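Local coordinates for protein transcriptional regulators (LACI-FAMILY TRANSCRIPTIONAL REGULATORY PROTEIN) (Corynebacterium glutamicum, PDB 3GYB) that probably acts as a LacI-family transcriptional regulator that binds DNA control sequences, and carries a magnesium-binding site in its periplasmic binding protein-like part, at residues A[116-121]-A[205-210]. Residues are numbered along the deposited sequence; the frame is centred on the assembly and turned at random.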
# COMPACT_ATOMS: atom_id res chain seq x y z
N LEU A 116 24.62 -17.52 -2.25
CA LEU A 116 25.31 -16.29 -2.67
C LEU A 116 26.60 -16.09 -1.88
O LEU A 116 27.34 -15.13 -2.12
CB LEU A 116 24.40 -15.07 -2.50
CG LEU A 116 23.33 -14.86 -3.57
CD1 LEU A 116 22.37 -13.75 -3.14
CD2 LEU A 116 23.99 -14.50 -4.89
N GLY A 117 26.87 -16.98 -0.92
CA GLY A 117 28.09 -16.86 -0.15
C GLY A 117 27.98 -16.22 1.22
O GLY A 117 28.99 -16.03 1.91
N HIS A 118 26.76 -15.88 1.64
CA HIS A 118 26.56 -15.27 2.95
C HIS A 118 26.49 -16.35 4.02
O HIS A 118 25.91 -17.41 3.80
CB HIS A 118 25.26 -14.47 2.96
CG HIS A 118 25.26 -13.28 2.05
ND1 HIS A 118 25.80 -12.07 2.41
CD2 HIS A 118 24.81 -13.14 0.78
CE1 HIS A 118 25.68 -11.22 1.39
NE2 HIS A 118 25.09 -11.85 0.40
N THR A 119 27.09 -16.08 5.18
CA THR A 119 27.04 -17.02 6.29
C THR A 119 26.42 -16.35 7.52
O THR A 119 25.66 -16.97 8.25
CB THR A 119 28.45 -17.57 6.65
OG1 THR A 119 29.37 -16.48 6.77
CG2 THR A 119 28.92 -18.53 5.56
N HIS A 120 26.75 -15.08 7.73
CA HIS A 120 26.18 -14.32 8.84
C HIS A 120 24.87 -13.73 8.33
O HIS A 120 24.80 -12.56 7.95
CB HIS A 120 27.15 -13.23 9.29
CG HIS A 120 28.35 -13.76 10.01
ND1 HIS A 120 28.27 -14.39 11.23
CD2 HIS A 120 29.65 -13.81 9.65
CE1 HIS A 120 29.47 -14.80 11.59
NE2 HIS A 120 30.33 -14.47 10.65
N ILE A 121 23.85 -14.57 8.34
CA ILE A 121 22.52 -14.21 7.85
C ILE A 121 21.55 -14.00 9.00
O ILE A 121 21.51 -14.80 9.94
CB ILE A 121 21.98 -15.33 6.94
CG1 ILE A 121 22.94 -15.52 5.75
CG2 ILE A 121 20.57 -15.00 6.48
CD1 ILE A 121 22.69 -16.79 4.95
N ASP A 205 27.03 -3.63 0.16
CA ASP A 205 27.46 -3.90 1.53
C ASP A 205 26.54 -4.88 2.24
O ASP A 205 27.00 -5.76 2.98
CB ASP A 205 27.52 -2.61 2.35
CG ASP A 205 28.54 -1.63 1.81
OD1 ASP A 205 29.65 -2.06 1.44
OD2 ASP A 205 28.23 -0.42 1.78
N LEU A 206 25.24 -4.73 2.02
CA LEU A 206 24.25 -5.57 2.69
C LEU A 206 23.20 -6.11 1.72
O LEU A 206 22.67 -5.35 0.91
CB LEU A 206 23.56 -4.74 3.78
CG LEU A 206 22.42 -5.38 4.58
CD1 LEU A 206 22.98 -6.41 5.54
CD2 LEU A 206 21.68 -4.30 5.35
N SER A 207 22.92 -7.41 1.79
CA SER A 207 21.90 -8.01 0.94
C SER A 207 20.60 -8.11 1.72
O SER A 207 20.61 -8.40 2.92
CB SER A 207 22.31 -9.42 0.50
OG SER A 207 23.25 -9.38 -0.57
N ILE A 208 19.48 -7.84 1.05
CA ILE A 208 18.17 -7.92 1.69
C ILE A 208 17.17 -8.61 0.77
O ILE A 208 17.03 -8.26 -0.40
CB ILE A 208 17.61 -6.51 2.03
CG1 ILE A 208 18.46 -5.86 3.12
CG2 ILE A 208 16.16 -6.63 2.50
CD1 ILE A 208 18.08 -4.41 3.42
N ILE A 209 16.47 -9.61 1.30
CA ILE A 209 15.46 -10.30 0.51
C ILE A 209 14.16 -10.28 1.30
O ILE A 209 14.15 -10.53 2.51
CB ILE A 209 15.89 -11.75 0.15
CG1 ILE A 209 14.76 -12.44 -0.62
CG2 ILE A 209 16.26 -12.52 1.42
CD1 ILE A 209 15.16 -13.74 -1.31
N GLY A 210 13.07 -9.94 0.61
CA GLY A 210 11.77 -9.87 1.26
C GLY A 210 10.88 -11.05 0.94
O GLY A 210 11.36 -12.11 0.53
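His118 and Ser207 carry this contact between them, and each side chain leaves its backbone toward the other segment. The separation is long: their CA atoms are 8.9 Å apart. The histidine side chain bridges about half of that gap, and the short serine side chain and the contact distance make up the rest. The NE2 and CE1 atoms of the imidazole do the touching. His118 NE2 lies 3.2 Å from Ser207 OG and His118 CE1 3.6 Å from the same oxygen, while Ser207 CB stands 3.7 Å from His118 NE2. The hydroxyl therefore meets the NE2–CE1 side of the ring at a slant. The first torsion directs the ring: CG of His118 lies anti to the carbonyl carbon (chi1 -65°), and the ring is turned well out of the CA–CB–CG plane (chi2 -83°). Ser207 makes the same choice, with OG anti to its carbonyl carbon.

In the fold, the pair links the loop between helix 102-115 and strand 121-124 to the start of strand 207-211, away from the magnesium site. Helix 102-115 ends in a Schellman motif at Gly117, whose positive phi turns the chain just before His118. Strand 179-182 runs between strands 121-124 and 207-211 in the sheet, and both side chains pack on its Ala179.

The firmer polar bonds come from neighbouring groups. His118 ND1 is hydrogen-bonded to Thr178 OG1 and His118 NE2 to Ala270 O, whereas Ser207 OG accepts from Ala270 N. Bonding at both nitrogens limits how the ring can rotate, and Ala270 ties His118 and Ser207 to the C-terminal segment. Since a carbonyl oxygen can only accept, NE2 is expected to carry a proton; a neutral ring would then leave ND1 to accept from Thr178 OG1, so that the buried imidazole and hydroxyl are both satisfied.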